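Local coordinates for protein catalase (Bacillus pumilus, PDB 4QON) that catalyses the breakdown of hydrogen peroxide to water and oxygen at a buried haem group, at residues Asp110-Ala115 against Ala189-Met194; Leu132-Ile137 against Ser174-Thr179. All blocks are in the same frame, centred on the assembly; numbering follows the deposited sequence.

Contact 1: residues Asp110-Ala115 against Ala189-Met194; sequences DPRGFA and ANYAEM. With CAQ (catechol), chain H; HEM (protoporphyrin IX containing Fe), chain E.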
ATOM      1  N   ASP A 110      -6.562  13.114 -28.834  1.00 24.75           N
ATOM      2  CA  ASP A 110      -6.417  13.419 -27.385  1.00 24.46           C
ATOM      3  C   ASP A 110      -5.699  14.786 -27.304  1.00 22.95           C
ATOM      4  O   ASP A 110      -4.773  15.044 -28.063  1.00 22.97           O
ATOM      5  CB  ASP A 110      -5.576  12.318 -26.673  1.00 24.41           C
ATOM      6  CG  ASP A 110      -6.373  11.481 -25.615  1.00 26.01           C
ATOM      7  OD1 ASP A 110      -7.583  11.764 -25.334  1.00 26.61           O
ATOM      8  OD2 ASP A 110      -5.760  10.535 -25.021  1.00 25.01           O
ATOM      9  N   PRO A 111      -6.035  15.605 -26.289  1.00 23.12           N
ATOM     10  CA  PRO A 111      -5.041  16.601 -25.873  1.00 21.72           C
ATOM     11  C   PRO A 111      -3.707  15.919 -25.578  1.00 21.78           C
ATOM     12  O   PRO A 111      -3.691  14.703 -25.338  1.00 23.16           O
ATOM     13  CB  PRO A 111      -5.666  17.204 -24.595  1.00 21.40           C
ATOM     14  CG  PRO A 111      -7.098  16.831 -24.702  1.00 21.54           C
ATOM     15  CD  PRO A 111      -7.118  15.490 -25.297  1.00 21.27           C
ATOM     16  N   ARG A 112      -2.628  16.695 -25.555  1.00 21.53           N
ATOM     17  CA  ARG A 112      -1.342  16.203 -25.132  1.00 21.17           C
ATOM     18  C   ARG A 112      -0.906  17.012 -23.893  1.00 20.10           C
ATOM     19  O   ARG A 112      -1.013  18.229 -23.870  1.00 19.70           O
ATOM     20  CB  ARG A 112      -0.297  16.351 -26.257  1.00 22.16           C
ATOM     21  CG  ARG A 112      -0.057  15.093 -27.079  1.00 22.39           C
ATOM     22  CD  ARG A 112      -1.309  14.530 -27.717  1.00 22.54           C
ATOM     23  NE  ARG A 112      -0.995  13.343 -28.515  1.00 22.31           N
ATOM     24  CZ  ARG A 112      -1.884  12.640 -29.221  1.00 22.30           C
ATOM     25  NH1 ARG A 112      -3.169  12.971 -29.197  1.00 22.14           N
ATOM     26  NH2 ARG A 112      -1.474  11.581 -29.922  1.00 21.52           N
ATOM     27  N   GLY A 113      -0.421  16.296 -22.888  1.00 18.59           N
ATOM     28  CA  GLY A 113       0.214  16.939 -21.763  1.00 17.93           C
ATOM     29  C   GLY A 113       1.576  17.460 -22.023  1.00 17.74           C
ATOM     30  O   GLY A 113       2.312  16.923 -22.863  1.00 18.22           O
ATOM     31  N   PHE A 114       1.903  18.541 -21.317  1.00 18.61           N
ATOM     32  CA  PHE A 114       3.071  19.361 -21.543  1.00 19.72           C
ATOM     33  C   PHE A 114       3.417  19.893 -20.140  1.00 19.26           C
ATOM     34  O   PHE A 114       3.065  21.005 -19.792  1.00 19.33           O
ATOM     35  CB  PHE A 114       2.720  20.511 -22.521  1.00 21.13           C
ATOM     36  CG  PHE A 114       3.916  21.179 -23.163  1.00 22.57           C
ATOM     37  CD1 PHE A 114       5.011  21.614 -22.408  1.00 22.47           C
ATOM     38  CD2 PHE A 114       3.950  21.398 -24.545  1.00 22.44           C
ATOM     39  CE1 PHE A 114       6.103  22.223 -23.016  1.00 23.61           C
ATOM     40  CE2 PHE A 114       5.035  21.996 -25.144  1.00 23.18           C
ATOM     41  CZ  PHE A 114       6.112  22.409 -24.392  1.00 22.98           C
ATOM     42  N   ALA A 115       4.074  19.061 -19.335  1.00 18.16           N
ATOM     43  CA  ALA A 115       4.344  19.378 -17.972  1.00 17.40           C
ATOM     44  C   ALA A 115       5.808  19.763 -17.807  1.00 16.58           C
ATOM     45  O   ALA A 115       6.656  18.967 -18.081  1.00 16.58           O
ATOM     46  CB  ALA A 115       3.966  18.163 -17.120  1.00 16.53           C
ATOM     47  N   ALA A 189       1.721  15.455 -34.577  1.00 22.02           N
ATOM     48  CA  ALA A 189       2.595  14.543 -35.281  1.00 23.08           C
ATOM     49  C   ALA A 189       3.590  13.879 -34.382  1.00 22.83           C
ATOM     50  O   ALA A 189       3.995  12.721 -34.595  1.00 23.41           O
ATOM     51  CB  ALA A 189       3.385  15.293 -36.340  1.00 23.81           C
ATOM     52  N   ASN A 190       4.072  14.647 -33.424  1.00 22.01           N
ATOM     53  CA  ASN A 190       4.838  14.093 -32.341  1.00 22.51           C
ATOM     54  C   ASN A 190       4.840  15.133 -31.159  1.00 22.97           C
ATOM     55  O   ASN A 190       4.166  16.185 -31.226  1.00 23.67           O
ATOM     56  CB  ASN A 190       6.221  13.747 -32.901  1.00 22.06           C
ATOM     57  CG  ASN A 190       6.864  14.905 -33.590  1.00 23.20           C
ATOM     58  OD1 ASN A 190       7.080  15.950 -32.973  1.00 24.99           O
ATOM     59  ND2 ASN A 190       7.140  14.755 -34.890  1.00 22.09           N
ATOM     60  N   TYR A 191       5.668  14.916 -30.149  1.00 23.74           N
ATOM     61  CA  TYR A 191       5.753  15.840 -29.053  1.00 23.37           C
ATOM     62  C   TYR A 191       6.559  17.119 -29.318  1.00 25.50           C
ATOM     63  O   TYR A 191       6.421  18.097 -28.566  1.00 25.97           O
ATOM     64  CB  TYR A 191       6.341  15.094 -27.823  1.00 23.95           C
ATOM     65  CG  TYR A 191       5.513  13.942 -27.295  1.00 22.49           C
ATOM     66  CD1 TYR A 191       4.158  14.081 -26.994  1.00 22.63           C
ATOM     67  CD2 TYR A 191       6.100  12.694 -27.028  1.00 22.28           C
ATOM     68  CE1 TYR A 191       3.407  13.013 -26.427  1.00 21.57           C
ATOM     69  CE2 TYR A 191       5.358  11.630 -26.449  1.00 21.96           C
ATOM     70  CZ  TYR A 191       4.015  11.768 -26.181  1.00 21.50           C
ATOM     71  OH  TYR A 191       3.288  10.702 -25.644  1.00 21.60           O
ATOM     72  N   ALA A 192       7.450  17.094 -30.323  1.00 24.00           N
ATOM     73  CA  ALA A 192       8.373  18.192 -30.576  1.00 25.17           C
ATOM     74  C   ALA A 192       7.668  19.242 -31.431  1.00 25.25           C
ATOM     75  O   ALA A 192       7.825  20.431 -31.200  1.00 25.79           O
ATOM     76  CB  ALA A 192       9.615  17.686 -31.273  1.00 25.84           C
ATOM     77  N   GLU A 193       6.812  18.797 -32.331  1.00 24.38           N
ATOM     78  CA  GLU A 193       6.182  19.700 -33.309  1.00 26.43           C
ATOM     79  C   GLU A 193       4.780  20.061 -32.843  1.00 25.34           C
ATOM     80  O   GLU A 193       3.795  19.771 -33.491  1.00 24.78           O
ATOM     81  CB  GLU A 193       6.191  19.047 -34.705  1.00 26.30           C
ATOM     82  CG  GLU A 193       7.585  18.883 -35.312  1.00 27.52           C
ATOM     83  CD  GLU A 193       7.567  18.175 -36.672  1.00 29.13           C
ATOM     84  OE1 GLU A 193       7.953  16.998 -36.763  1.00 31.94           O
ATOM     85  OE2 GLU A 193       7.191  18.799 -37.673  1.00 31.49           O
ATOM     86  N   MET A 194       4.738  20.696 -31.678  1.00 25.98           N
ATOM     87  CA  MET A 194       3.565  20.739 -30.848  1.00 25.36           C
ATOM     88  C   MET A 194       3.533  22.014 -30.058  1.00 24.43           C
ATOM     89  O   MET A 194       4.530  22.402 -29.453  1.00 24.29           O
ATOM     90  CB  MET A 194       3.572  19.496 -29.918  1.00 24.58           C
ATOM     91  CG  MET A 194       2.294  19.276 -29.147  1.00 24.82           C
ATOM     92  SD  MET A 194       2.309  17.764 -28.089  1.00 23.43           S
ATOM     93  CE  MET A 194       3.417  18.249 -26.769  1.00 23.62           C
TER
HETATM   94  C1  CAQ H 504     -12.988  12.936 -27.816  1.00 43.77           C
HETATM   95  C2  CAQ H 504     -11.850  12.154 -27.875  1.00 42.11           C
HETATM   96  C3  CAQ H 504     -10.842  12.356 -26.939  1.00 42.16           C
HETATM   97  O3  CAQ H 504      -9.721  11.623 -26.905  1.00 41.53           O
HETATM   98  C4  CAQ H 504     -10.969  13.385 -25.903  1.00 42.16           C
HETATM   99  O4  CAQ H 504      -9.923  13.518 -25.020  1.00 43.48           O
HETATM  100  C5  CAQ H 504     -12.130  14.160 -25.879  1.00 41.76           C
HETATM  101  C6  CAQ H 504     -13.131  13.932 -26.834  1.00 42.94           C
HETATM  102  CHA HEM E 501      -2.119  14.466 -14.730  0.50 14.44           C
HETATM  103  CHB HEM E 501      -6.110  15.640 -12.332  0.50 14.32           C
HETATM  104  CHC HEM E 501      -7.005  19.221 -15.546  0.50 15.25           C
HETATM  105  CHD HEM E 501      -2.649  18.406 -17.537  0.50 15.39           C
HETATM  106  C1A HEM E 501      -3.134  14.479 -13.814  0.50 14.15           C
HETATM  107  C2A HEM E 501      -3.272  13.527 -12.735  0.50 13.55           C
HETATM  108  C3A HEM E 501      -4.402  13.869 -12.069  0.50 13.77           C
HETATM  109  C4A HEM E 501      -4.949  15.022 -12.718  0.50 14.39           C
HETATM  110  CMA HEM E 501      -4.950  13.198 -10.819  0.50 13.54           C
HETATM  111  CAA HEM E 501      -2.315  12.389 -12.401  0.50 12.93           C
HETATM  112  CBA HEM E 501      -1.061  12.994 -11.723  0.50 12.68           C
HETATM  113  CGA HEM E 501      -0.073  11.963 -11.174  0.50 12.44           C
HETATM  114  O1A HEM E 501       1.141  12.292 -10.917  0.50 12.06           O
HETATM  115  O2A HEM E 501      -0.471  10.802 -10.944  0.50 11.80           O
HETATM  116  C1B HEM E 501      -6.663  16.706 -13.048  0.50 14.91           C
HETATM  117  C2B HEM E 501      -7.910  17.317 -12.659  0.50 14.93           C
HETATM  118  C3B HEM E 501      -8.174  18.289 -13.541  0.50 15.03           C
HETATM  119  C4B HEM E 501      -7.044  18.321 -14.491  0.50 15.17           C
HETATM  120  CMB HEM E 501      -8.819  16.979 -11.509  0.50 14.79           C
HETATM  121  CAB HEM E 501      -9.343  19.197 -13.538  0.50 15.51           C
HETATM  122  CBB HEM E 501     -10.206  19.125 -12.534  0.50 15.73           C
HETATM  123  C1C HEM E 501      -5.882  19.344 -16.341  0.50 15.48           C
HETATM  124  C2C HEM E 501      -5.569  20.446 -17.136  0.50 15.56           C
HETATM  125  C3C HEM E 501      -4.337  20.192 -17.702  0.50 15.56           C
HETATM  126  C4C HEM E 501      -3.856  18.967 -17.238  0.50 15.57           C
HETATM  127  CMC HEM E 501      -6.382  21.692 -17.378  0.50 15.59           C
HETATM  128  CAC HEM E 501      -3.564  21.130 -18.485  0.50 15.51           C
HETATM  129  CBC HEM E 501      -3.822  22.398 -18.196  0.50 15.69           C
HETATM  130  C1D HEM E 501      -2.199  17.238 -16.943  0.50 14.98           C
HETATM  131  C2D HEM E 501      -0.921  16.650 -17.315  0.50 14.80           C
HETATM  132  C3D HEM E 501      -0.783  15.541 -16.552  0.50 14.60           C
HETATM  133  C4D HEM E 501      -1.963  15.470 -15.679  0.50 14.69           C
HETATM  134  CMD HEM E 501      -0.001  17.187 -18.391  0.50 14.88           C
HETATM  135  CAD HEM E 501       0.381  14.587 -16.571  0.50 14.45           C
HETATM  136  CBD HEM E 501       1.536  15.123 -15.706  0.50 14.27           C
HETATM  137  CGD HEM E 501       2.677  14.129 -15.832  0.50 14.17           C
HETATM  138  O1D HEM E 501       3.373  14.138 -16.875  0.50 14.20           O
HETATM  139  O2D HEM E 501       2.889  13.296 -14.924  0.50 13.62           O
HETATM  140  NA  HEM E 501      -4.167  15.398 -13.794  0.50 14.43           N
HETATM  141  NB  HEM E 501      -6.187  17.365 -14.136  0.50 15.02           N
HETATM  142  NC  HEM E 501      -4.805  18.506 -16.367  0.50 15.64           N
HETATM  143  ND  HEM E 501      -2.752  16.530 -15.935  0.50 15.25           N
HETATM  144 FE   HEM E 501      -4.387  16.923 -15.121  0.50 16.04          FE
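Met-194 lays its thioether across Arg-112 and runs past Phe-114 in the opposite direction, where the chain enters strand 113-120 of the antiparallel beta-barrel that forms the core of a haem catalase. It is a good illustration of a contact in which one flexible side chain makes most of the touches from its segment. With CG anti to the backbone N (chi1 -170°), Met-194 extends straight toward the strand, and a bend at its last torsion turns the methyl aside. The tight part lies here: SD of Met-194 sits 3.5 Å from CB of Arg-112, and CE meets CD2 of Phe-114 at 3.9 Å, obliquely to the ring. Trp-218 stacks on Phe-114, while Trp-259 and Phe-95 meet it edge-to-face. A looser touch comes from Tyr-191, whose CE1 edge faces CG of Arg-112 at 4.1 Å; its hydroxyl bonds to Glu-106. Beyond CG, Arg-112 turns to its own chain, its NH1 giving a bond in the guanidinium plane to Asp-110 O and another to Leu-108 O. The same segment also borders the haem and a catechol. Gly-113, bare of side chain, lets its CA approach the haem methyl CMD to 3.4 Å, and OD1 of Asp-110 takes a hydrogen bond from O4 of the catechol, 2.9 Å away. Far from the strand, toward partly exposed Glu-193, the second segment packs on itself: OD1 of Asn-190 accepts from N of Ala-192 in an Asx turn and from N of Glu-193 in an Asx motif, and ND2 of Asn-190 reaches OE1 of Glu-193 at 3.0 Å, from above the carboxylate plane.

Contact 2: residues Leu132-Ile137 against Ser174-Thr179; sequences LPIFFI and STHMLT. With CAQ (catechol), chain G.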
ATOM      1  N   LEU A 132      -3.236  22.075 -26.211  1.00 24.03           N
ATOM      2  CA  LEU A 132      -4.386  22.989 -26.460  1.00 24.65           C
ATOM      3  C   LEU A 132      -4.631  23.946 -25.272  1.00 25.05           C
ATOM      4  O   LEU A 132      -4.364  23.611 -24.107  1.00 24.33           O
ATOM      5  CB  LEU A 132      -5.680  22.197 -26.737  1.00 25.55           C
ATOM      6  CG  LEU A 132      -5.586  20.986 -27.679  1.00 24.94           C
ATOM      7  CD1 LEU A 132      -6.903  20.237 -27.763  1.00 23.82           C
ATOM      8  CD2 LEU A 132      -5.144  21.404 -29.057  1.00 26.86           C
ATOM      9  N   PRO A 133      -5.135  25.156 -25.547  1.00 24.09           N
ATOM     10  CA  PRO A 133      -5.060  26.252 -24.568  1.00 23.77           C
ATOM     11  C   PRO A 133      -6.290  26.436 -23.712  1.00 23.45           C
ATOM     12  O   PRO A 133      -6.306  27.353 -22.881  1.00 23.04           O
ATOM     13  CB  PRO A 133      -4.849  27.503 -25.488  1.00 23.47           C
ATOM     14  CG  PRO A 133      -5.606  27.134 -26.694  1.00 24.24           C
ATOM     15  CD  PRO A 133      -5.326  25.677 -26.917  1.00 24.74           C
ATOM     16  N   ILE A 134      -7.312  25.610 -23.914  1.00 23.75           N
ATOM     17  CA  ILE A 134      -8.552  25.665 -23.127  1.00 24.56           C
ATOM     18  C   ILE A 134      -8.934  24.280 -22.648  1.00 23.54           C
ATOM     19  O   ILE A 134      -8.239  23.320 -22.929  1.00 24.13           O
ATOM     20  CB  ILE A 134      -9.702  26.254 -23.919  1.00 26.14           C
ATOM     21  CG1 ILE A 134      -9.877  25.508 -25.253  1.00 27.35           C
ATOM     22  CG2 ILE A 134      -9.490  27.731 -24.187  1.00 26.31           C
ATOM     23  CD1 ILE A 134     -11.226  25.790 -25.818  1.00 28.88           C
ATOM     24  N   PHE A 135     -10.024  24.178 -21.907  1.00 23.47           N
ATOM     25  CA  PHE A 135     -10.497  22.884 -21.434  1.00 23.31           C
ATOM     26  C   PHE A 135     -12.003  22.683 -21.704  1.00 23.11           C
ATOM     27  O   PHE A 135     -12.708  23.617 -22.063  1.00 21.88           O
ATOM     28  CB  PHE A 135     -10.195  22.707 -19.927  1.00 22.83           C
ATOM     29  CG  PHE A 135      -9.846  21.281 -19.534  1.00 22.72           C
ATOM     30  CD1 PHE A 135      -8.772  20.662 -20.086  1.00 22.05           C
ATOM     31  CD2 PHE A 135     -10.615  20.570 -18.602  1.00 21.97           C
ATOM     32  CE1 PHE A 135      -8.457  19.346 -19.758  1.00 22.13           C
ATOM     33  CE2 PHE A 135     -10.305  19.267 -18.264  1.00 21.87           C
ATOM     34  CZ  PHE A 135      -9.214  18.660 -18.834  1.00 21.61           C
ATOM     35  N   PHE A 136     -12.450  21.451 -21.489  1.00 23.05           N
ATOM     36  CA  PHE A 136     -13.817  20.991 -21.732  1.00 23.98           C
ATOM     37  C   PHE A 136     -14.791  21.500 -20.662  1.00 23.87           C
ATOM     38  O   PHE A 136     -15.982  21.637 -20.922  1.00 23.47           O
ATOM     39  CB  PHE A 136     -13.895  19.483 -21.628  1.00 25.31           C
ATOM     40  CG  PHE A 136     -12.959  18.743 -22.544  1.00 26.74           C
ATOM     41  CD1 PHE A 136     -11.694  18.346 -22.099  1.00 26.65           C
ATOM     42  CD2 PHE A 136     -13.403  18.322 -23.798  1.00 27.46           C
ATOM     43  CE1 PHE A 136     -10.849  17.642 -22.928  1.00 26.34           C
ATOM     44  CE2 PHE A 136     -12.584  17.591 -24.618  1.00 27.58           C
ATOM     45  CZ  PHE A 136     -11.294  17.256 -24.187  1.00 27.41           C
ATOM     46  N   ILE A 137     -14.276  21.707 -19.450  1.00 22.87           N
ATOM     47  CA  ILE A 137     -15.100  22.005 -18.261  1.00 23.58           C
ATOM     48  C   ILE A 137     -14.465  23.172 -17.496  1.00 23.35           C
ATOM     49  O   ILE A 137     -13.331  23.536 -17.790  1.00 21.84           O
ATOM     50  CB  ILE A 137     -15.315  20.769 -17.347  1.00 24.84           C
ATOM     51  CG1 ILE A 137     -13.985  20.080 -16.977  1.00 24.82           C
ATOM     52  CG2 ILE A 137     -16.239  19.750 -18.024  1.00 25.30           C
ATOM     53  CD1 ILE A 137     -14.127  19.065 -15.861  1.00 25.07           C
ATOM     54  N   SER A 174     -18.266  22.727 -23.086  1.00 23.43           N
ATOM     55  CA  SER A 174     -17.235  21.960 -23.834  1.00 23.34           C
ATOM     56  C   SER A 174     -17.063  22.347 -25.307  1.00 23.58           C
ATOM     57  O   SER A 174     -16.145  21.886 -26.005  1.00 23.86           O
ATOM     58  CB  SER A 174     -17.549  20.472 -23.756  1.00 22.53           C
ATOM     59  OG  SER A 174     -18.784  20.152 -24.381  1.00 22.69           O
ATOM     60  N   THR A 175     -17.956  23.190 -25.795  1.00 25.06           N
ATOM     61  CA  THR A 175     -18.084  23.395 -27.246  1.00 23.79           C
ATOM     62  C   THR A 175     -16.814  24.032 -27.861  1.00 24.00           C
ATOM     63  O   THR A 175     -16.374  23.642 -28.938  1.00 23.18           O
ATOM     64  CB  THR A 175     -19.348  24.252 -27.528  1.00 24.82           C
ATOM     65  OG1 THR A 175     -20.502  23.624 -26.943  1.00 24.02           O
ATOM     66  CG2 THR A 175     -19.556  24.440 -29.035  1.00 25.38           C
ATOM     67  N   HIS A 176     -16.210  25.026 -27.186  1.00 24.08           N
ATOM     68  CA  HIS A 176     -14.950  25.585 -27.677  1.00 24.37           C
ATOM     69  C   HIS A 176     -13.857  24.529 -27.775  1.00 23.95           C
ATOM     70  O   HIS A 176     -13.166  24.395 -28.769  1.00 23.73           O
ATOM     71  CB  HIS A 176     -14.513  26.748 -26.774  1.00 24.62           C
ATOM     72  CG  HIS A 176     -13.432  27.613 -27.338  1.00 25.42           C
ATOM     73  ND1 HIS A 176     -12.774  28.561 -26.572  1.00 25.96           N
ATOM     74  CD2 HIS A 176     -12.907  27.707 -28.580  1.00 26.31           C
ATOM     75  CE1 HIS A 176     -11.842  29.141 -27.307  1.00 25.71           C
ATOM     76  NE2 HIS A 176     -11.947  28.681 -28.541  1.00 27.66           N
ATOM     77  N   MET A 177     -13.659  23.784 -26.701  1.00 22.87           N
ATOM     78  CA  MET A 177     -12.599  22.767 -26.682  1.00 24.01           C
ATOM     79  C   MET A 177     -12.757  21.709 -27.765  1.00 23.96           C
ATOM     80  O   MET A 177     -11.790  21.360 -28.448  1.00 24.24           O
ATOM     81  CB  MET A 177     -12.528  22.094 -25.310  1.00 22.66           C
ATOM     82  CG  MET A 177     -11.429  21.044 -25.145  1.00 23.15           C
ATOM     83  SD  MET A 177      -9.747  21.699 -25.258  1.00 24.64           S
ATOM     84  CE  MET A 177      -8.840  20.361 -24.488  1.00 22.84           C
ATOM     85  N   LEU A 178     -13.981  21.236 -27.964  1.00 24.59           N
ATOM     86  CA  LEU A 178     -14.236  20.242 -29.022  1.00 24.28           C
ATOM     87  C   LEU A 178     -13.913  20.796 -30.433  1.00 25.14           C
ATOM     88  O   LEU A 178     -13.475  20.072 -31.314  1.00 25.42           O
ATOM     89  CB  LEU A 178     -15.668  19.706 -28.931  1.00 24.85           C
ATOM     90  CG  LEU A 178     -15.956  18.941 -27.624  1.00 25.54           C
ATOM     91  CD1 LEU A 178     -17.427  18.797 -27.366  1.00 26.10           C
ATOM     92  CD2 LEU A 178     -15.376  17.535 -27.686  1.00 25.52           C
ATOM     93  N   THR A 179     -14.152  22.091 -30.612  1.00 26.66           N
ATOM     94  CA  THR A 179     -13.815  22.776 -31.841  1.00 28.81           C
ATOM     95  C   THR A 179     -12.299  22.810 -32.134  1.00 28.64           C
ATOM     96  O   THR A 179     -11.909  22.904 -33.303  1.00 29.49           O
ATOM     97  CB  THR A 179     -14.461  24.187 -31.840  1.00 28.73           C
ATOM     98  OG1 THR A 179     -15.866  24.054 -31.588  1.00 30.91           O
ATOM     99  CG2 THR A 179     -14.284  24.883 -33.168  1.00 29.93           C
TER
HETATM  100  C1  CAQ G 503      -9.125  14.809 -19.716  1.00 27.72           C
HETATM  101  C2  CAQ G 503      -8.340  14.824 -18.589  1.00 27.63           C
HETATM  102  C3  CAQ G 503      -7.149  15.515 -18.587  1.00 27.24           C
HETATM  103  O3  CAQ G 503      -6.335  15.592 -17.497  1.00 28.46           O
HETATM  104  C4  CAQ G 503      -6.745  16.235 -19.821  1.00 26.90           C
HETATM  105  O4  CAQ G 503      -5.606  16.922 -19.755  1.00 25.89           O
HETATM  106  C5  CAQ G 503      -7.559  16.238 -20.943  1.00 27.26           C
HETATM  107  C6  CAQ G 503      -8.736  15.503 -20.872  1.00 28.83           C
HETATM  108  O   HOH W   1     -14.528  24.362 -24.093  1.00 22.20           O
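Met-177 reaches from helix 175-181 into the loop that follows strand 123-130, and its side chain can be read atom by atom. CB rests 3.6 Å from the carbonyl O of Phe-135. CG, anti to the backbone N, lies squarely over one face of Phe-136, 3.6 Å from the ring centroid and 11° off the normal, a CH-pi contact. A bend at the next torsion (chi2 65°) carries SD toward the peptide of Ile-134, whose O is 3.2 Å from SD; SD also stands above the Phe-136 face at a distance, a Met-aromatic arrangement. The tip, CE, lies against Ile-134 O at 3.4 Å, with CD1 of Leu-132 and CE1 of Phe-136 beside it. Ile-134 makes a second CH-pi contact: its CD1 comes over one face of the His-176 imidazole, offset toward the rim, 3.4 Å from the centroid, and ND1 of that ring is hydrogen-bonded to Thr-282 O. Phe-136 presents an edge to CD2 of Leu-178, and its CE1 approaches C6 of a catechol. Replacing Phe-136 by an alanine would probably cost CG of Met-177 its aromatic face, leave the thioether less firmly held, and open a gap beside the catechol. The CB of Phe-135 points away from the helix segment; its CE1 lies 3.4 Å from C5 of that catechol, and its ring also touches the haem. One water provides the polar link, donating to Phe-135 O and accepting from Met-177 N, each at 2.8 Å. The joint is therefore mainly dispersive, with the water satisfying two backbone groups that do not bond to each other directly.

Followed from the N terminus, the chain passes through strands 60-69 and 88-96 before residues 110-115 open contact 1. Strand 113-120, which begins within that segment, pairs with 123-130 as a hairpin and leads to 132-137, the first half of contact 2. Helices 143-150 and 161-169 lie within the excursion that contact 2 closes at 174-179, and soon afterwards 189-194 returns to close contact 1. Contact 2 is thus nested inside the larger loop, and nothing crosses. The two meet directly: CG of Pro-111 packs 3.9 Å from CE of Met-177 and also touches Phe-136. They tie the start of strand 113-120 to the loop after helix 175-181, and the loop after strand 123-130 to that helix.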